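Local atomic coordinates of sulfide-quinone reductase (Aquifex aeolicus, PDB entry 3HYW), a protein that oxidises hydrogen sulfide with a quinone as electron acceptor, using FAD as cofactor and building up polysulfur products. Residues A[221-233]-A[240-252]. Residues are numbered along the deposited sequence; the frame is centred on the assembly and turned at random.
Sequences VAVKAIEPDKVIY and THEVPAKFTMFMP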
loop_
_atom_site.group_PDB
_atom_site.type_symbol
_atom_site.label_atom_id
_atom_site.label_comp_id
_atom_site.label_asym_id
_atom_site.label_seq_id
_atom_site.Cartn_x
_atom_site.Cartn_y
_atom_site.Cartn_z
ATOM N N VAL A 221 8.039 3.464 17.873
ATOM C CA VAL A 221 8.764 2.974 19.043
ATOM C C VAL A 221 9.602 4.097 19.639
ATOM O O VAL A 221 9.875 5.101 18.981
ATOM C CB VAL A 221 9.669 1.744 18.726
ATOM C CG1 VAL A 221 8.832 0.532 18.311
ATOM C CG2 VAL A 221 10.703 2.084 17.656
ATOM N N ALA A 222 10.011 3.909 20.887
ATOM C CA ALA A 222 10.784 4.910 21.606
ATOM C C ALA A 222 12.200 4.392 21.816
ATOM O O ALA A 222 12.420 3.467 22.609
ATOM C CB ALA A 222 10.115 5.218 22.955
ATOM N N VAL A 223 13.151 4.969 21.082
ATOM C CA VAL A 223 14.567 4.669 21.281
ATOM C C VAL A 223 14.949 5.149 22.678
ATOM O O VAL A 223 14.756 6.328 23.015
ATOM C CB VAL A 223 15.454 5.342 20.206
ATOM C CG1 VAL A 223 16.939 5.103 20.484
ATOM C CG2 VAL A 223 15.090 4.829 18.832
ATOM N N LYS A 224 15.463 4.226 23.486
ATOM C CA LYS A 224 15.762 4.500 24.891
ATOM C C LYS A 224 17.257 4.618 25.166
ATOM O O LYS A 224 17.676 5.328 26.086
ATOM C CB LYS A 224 15.155 3.414 25.789
ATOM C CG LYS A 224 13.631 3.450 25.873
ATOM C CD LYS A 224 13.130 4.824 26.339
ATOM C CE LYS A 224 11.614 4.894 26.400
ATOM N NZ LYS A 224 11.105 4.682 27.779
ATOM N N ALA A 225 18.052 3.911 24.365
ATOM C CA ALA A 225 19.488 3.846 24.573
ATOM C C ALA A 225 20.228 3.513 23.298
ATOM O O ALA A 225 19.770 2.705 22.482
ATOM C CB ALA A 225 19.836 2.815 25.670
ATOM N N ILE A 226 21.381 4.151 23.142
ATOM C CA ILE A 226 22.325 3.805 22.102
ATOM C C ILE A 226 23.631 3.437 22.791
ATOM O O ILE A 226 24.253 4.261 23.465
ATOM C CB ILE A 226 22.524 4.954 21.089
ATOM C CG1 ILE A 226 21.191 5.282 20.403
ATOM C CG2 ILE A 226 23.571 4.575 20.051
ATOM C CD1 ILE A 226 21.033 6.720 20.012
ATOM N N GLU A 227 24.009 2.175 22.641
ATOM C CA GLU A 227 25.256 1.664 23.178
ATOM C C GLU A 227 26.245 1.554 22.016
ATOM O O GLU A 227 25.847 1.714 20.858
ATOM C CB GLU A 227 25.015 0.315 23.867
ATOM C CG GLU A 227 24.114 0.418 25.108
ATOM C CD GLU A 227 23.899 -0.907 25.827
ATOM O OE1 GLU A 227 24.666 -1.868 25.592
ATOM O OE2 GLU A 227 22.960 -0.984 26.647
ATOM N N PRO A 228 27.542 1.331 22.308
ATOM C CA PRO A 228 28.491 1.178 21.198
ATOM C C PRO A 228 28.157 -0.028 20.314
ATOM O O PRO A 228 28.585 -0.092 19.158
ATOM C CB PRO A 228 29.830 0.954 21.914
ATOM C CG PRO A 228 29.638 1.541 23.280
ATOM C CD PRO A 228 28.213 1.253 23.619
ATOM N N ASP A 229 27.350 -0.928 20.868
ATOM C CA ASP A 229 27.111 -2.271 20.359
ATOM C C ASP A 229 25.736 -2.404 19.699
ATOM O O ASP A 229 25.527 -3.270 18.838
ATOM C CB ASP A 229 27.197 -3.246 21.554
ATOM C CG ASP A 229 27.270 -4.710 21.138
ATOM O OD1 ASP A 229 27.170 -5.010 19.924
ATOM O OD2 ASP A 229 27.437 -5.573 22.036
ATOM N N LYS A 230 24.795 -1.558 20.117
ATOM C CA LYS A 230 23.380 -1.785 19.829
ATOM C C LYS A 230 22.490 -0.584 20.142
ATOM O O LYS A 230 22.887 0.337 20.855
ATOM C CB LYS A 230 22.873 -3.016 20.610
ATOM C CG LYS A 230 23.203 -3.008 22.095
ATOM C CD LYS A 230 22.981 -4.379 22.713
ATOM C CE LYS A 230 23.712 -4.527 24.030
ATOM N NZ LYS A 230 23.307 -5.771 24.746
ATOM N N VAL A 231 21.282 -0.615 19.591
ATOM C CA VAL A 231 20.241 0.343 19.934
ATOM C C VAL A 231 19.152 -0.409 20.688
ATOM O O VAL A 231 18.761 -1.521 20.301
ATOM C CB VAL A 231 19.677 1.070 18.682
ATOM C CG1 VAL A 231 18.477 1.956 19.037
ATOM C CG2 VAL A 231 20.768 1.911 18.033
ATOM N N ILE A 232 18.710 0.187 21.791
ATOM C CA ILE A 232 17.621 -0.355 22.595
ATOM C C ILE A 232 16.391 0.548 22.449
ATOM O O ILE A 232 16.463 1.763 22.667
ATOM C CB ILE A 232 18.019 -0.497 24.083
ATOM C CG1 ILE A 232 19.301 -1.333 24.215
ATOM C CG2 ILE A 232 16.869 -1.104 24.895
ATOM C CD1 ILE A 232 19.914 -1.321 25.605
ATOM N N TYR A 233 15.276 -0.054 22.051
ATOM C CA TYR A 233 14.023 0.672 21.911
ATOM C C TYR A 233 12.902 -0.014 22.684
ATOM O O TYR A 233 12.977 -1.206 22.980
ATOM C CB TYR A 233 13.649 0.869 20.434
ATOM C CG TYR A 233 13.344 -0.402 19.670
ATOM C CD1 TYR A 233 14.356 -1.116 19.029
ATOM C CD2 TYR A 233 12.036 -0.882 19.577
ATOM C CE1 TYR A 233 14.075 -2.285 18.322
ATOM C CE2 TYR A 233 11.743 -2.044 18.872
ATOM C CZ TYR A 233 12.765 -2.738 18.244
ATOM O OH TYR A 233 12.476 -3.900 17.559
ATOM N N THR A 240 10.920 -3.946 25.894
ATOM C CA THR A 240 12.188 -3.485 25.344
ATOM C C THR A 240 12.734 -4.451 24.300
ATOM O O THR A 240 12.622 -5.677 24.434
ATOM C CB THR A 240 13.250 -3.265 26.438
ATOM O OG1 THR A 240 13.336 -4.431 27.261
ATOM C CG2 THR A 240 12.882 -2.073 27.305
ATOM N N HIS A 241 13.320 -3.879 23.255
ATOM C CA HIS A 241 13.907 -4.646 22.170
ATOM C C HIS A 241 15.304 -4.130 21.851
ATOM O O HIS A 241 15.682 -3.014 22.217
ATOM C CB HIS A 241 13.028 -4.587 20.920
ATOM C CG HIS A 241 11.666 -5.177 21.105
ATOM N ND1 HIS A 241 10.586 -4.439 21.543
ATOM C CD2 HIS A 241 11.204 -6.435 20.906
ATOM C CE1 HIS A 241 9.521 -5.217 21.610
ATOM N NE2 HIS A 241 9.869 -6.432 21.229
ATOM N N GLU A 242 16.053 -4.954 21.138
ATOM C CA GLU A 242 17.462 -4.733 20.924
ATOM C C GLU A 242 17.756 -4.978 19.449
ATOM O O GLU A 242 17.261 -5.940 18.857
ATOM C CB GLU A 242 18.241 -5.703 21.815
ATOM C CG GLU A 242 19.737 -5.553 21.786
ATOM C CD GLU A 242 20.433 -6.576 22.661
ATOM O OE1 GLU A 242 20.336 -6.465 23.903
ATOM O OE2 GLU A 242 21.088 -7.485 22.106
ATOM N N VAL A 243 18.544 -4.092 18.857
ATOM C CA VAL A 243 18.976 -4.255 17.475
ATOM C C VAL A 243 20.479 -3.963 17.412
ATOM O O VAL A 243 20.939 -2.991 18.012
ATOM C CB VAL A 243 18.111 -3.390 16.503
ATOM C CG1 VAL A 243 18.903 -2.241 15.871
ATOM C CG2 VAL A 243 17.489 -4.271 15.426
ATOM N N PRO A 244 21.256 -4.838 16.739
ATOM C CA PRO A 244 22.706 -4.645 16.653
ATOM C C PRO A 244 23.097 -3.460 15.771
ATOM O O PRO A 244 22.442 -3.196 14.760
ATOM C CB PRO A 244 23.212 -5.960 16.054
ATOM C CG PRO A 244 22.051 -6.562 15.371
ATOM C CD PRO A 244 20.813 -6.067 16.054
ATOM N N ALA A 245 24.151 -2.752 16.165
ATOM C CA ALA A 245 24.591 -1.557 15.450
ATOM C C ALA A 245 26.078 -1.275 15.634
ATOM O O ALA A 245 26.572 -1.208 16.762
ATOM C CB ALA A 245 23.785 -0.361 15.893
ATOM N N LYS A 246 26.781 -1.102 14.520
ATOM C CA LYS A 246 28.180 -0.688 14.545
ATOM C C LYS A 246 28.283 0.823 14.316
ATOM O O LYS A 246 29.174 1.486 14.849
ATOM C CB LYS A 246 28.996 -1.463 13.504
ATOM C CG LYS A 246 30.470 -1.092 13.481
ATOM C CD LYS A 246 31.305 -2.107 12.728
ATOM C CE LYS A 246 32.792 -1.764 12.838
ATOM N NZ LYS A 246 33.096 -0.406 12.280
ATOM N N PHE A 247 27.357 1.358 13.526
ATOM C CA PHE A 247 27.270 2.798 13.303
ATOM C C PHE A 247 25.824 3.246 13.446
ATOM O O PHE A 247 24.920 2.607 12.912
ATOM C CB PHE A 247 27.812 3.173 11.918
ATOM C CG PHE A 247 27.550 4.607 11.532
ATOM C CD1 PHE A 247 26.339 4.973 10.941
ATOM C CD2 PHE A 247 28.506 5.594 11.770
ATOM C CE1 PHE A 247 26.076 6.307 10.599
ATOM C CE2 PHE A 247 28.260 6.927 11.421
ATOM C CZ PHE A 247 27.040 7.282 10.839
ATOM N N THR A 248 25.614 4.341 14.171
ATOM C CA THR A 248 24.290 4.952 14.272
ATOM C C THR A 248 24.313 6.455 13.987
ATOM O O THR A 248 25.336 7.126 14.162
ATOM C CB THR A 248 23.629 4.729 15.667
ATOM O OG1 THR A 248 24.386 5.404 16.674
ATOM C CG2 THR A 248 23.541 3.251 16.012
ATOM N N MET A 249 23.170 6.967 13.543
ATOM C CA MET A 249 22.955 8.393 13.410
ATOM C C MET A 249 21.523 8.653 13.841
ATOM O O MET A 249 20.579 8.240 13.163
ATOM C CB MET A 249 23.181 8.849 11.961
ATOM C CG MET A 249 23.408 10.357 11.776
ATOM S SD MET A 249 22.042 11.431 12.270
ATOM C CE MET A 249 20.819 11.097 11.003
ATOM N N PHE A 250 21.366 9.332 14.973
ATOM C CA PHE A 250 20.046 9.687 15.457
ATOM C C PHE A 250 19.830 11.186 15.549
ATOM O O PHE A 250 20.753 11.944 15.854
ATOM C CB PHE A 250 19.730 8.979 16.785
ATOM C CG PHE A 250 19.228 7.586 16.593
ATOM C CD1 PHE A 250 17.863 7.331 16.530
ATOM C CD2 PHE A 250 20.118 6.532 16.416
ATOM C CE1 PHE A 250 17.392 6.046 16.305
ATOM C CE2 PHE A 250 19.653 5.243 16.205
ATOM C CZ PHE A 250 18.288 5.001 16.150
ATOM N N MET A 251 18.605 11.600 15.242
ATOM C CA MET A 251 18.175 12.972 15.462
ATOM C C MET A 251 17.943 13.178 16.951
ATOM O O MET A 251 17.370 12.302 17.619
ATOM C CB MET A 251 16.880 13.269 14.704
ATOM C CG MET A 251 16.948 13.028 13.205
ATOM S SD MET A 251 18.231 13.982 12.359
ATOM C CE MET A 251 17.703 15.662 12.703
ATOM N N PRO A 252 18.415 14.319 17.484
ATOM C CA PRO A 252 18.031 14.730 18.825
ATOM C C PRO A 252 16.691 15.460 18.797
ATOM O O PRO A 252 16.232 15.876 17.727
ATOM C CB PRO A 252 19.158 15.681 19.233
ATOM C CG PRO A 252 19.647 16.269 17.952
ATOM C CD PRO A 252 19.359 15.268 16.857
HETATM O O HOH W 1 25.814 1.754 18.218
#
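Strands 230-233 and 240-244 pair antiparallel as a beta hairpin, V231 with V243 and Y233 with H241 each exchanging two backbone hydrogen bonds, the shortest from H241 N to Y233 O at 2.7 Å. Past P244, whose ring nitrogen has no proton to give, A245 N adds a 3.1 Å hydrogen bond to D229 O, its donor above the carbonyl plane.

The Y233 side chain, with CG between its backbone N and carbonyl carbon (chi1 65°), lies against its partner, and H241 CB sits over one ring face in a CH-pi contact, 3.6 Å from the centroid. The two rings are nearly parallel but slid apart. Were the Y233 ring cut back to an alanine here, H241 CB would probably lose the face it rests on. K230 reaches out extended across E242, and K230 NZ forms a salt bridge to E242 OE1 (3.2 Å), the hydrogen bond within it being weak; long aliphatic stems with charged ends suit this exposed edge.

Beneath, branched V223, I226 and V231 touch the F250 ring: V223 CG2 lies 3.6 Å from F250 CE1, I226 CD1 3.7 Å from F250 CD2 and V231 CG2 4.0 Å from F250 CE2. V231 CG2 also meets the methyl of T248, whose OG1 is hydrogen-bonded to S120 OG.

With strand 222-226, the hairpin forms a three-stranded sheet packed on the mixed sheet of this oxidoreductase fold through T248 and F250 of strand 247-255, V147 and I185 alongside; farther along, M251 faces helix 158-173 and touches bound H2S.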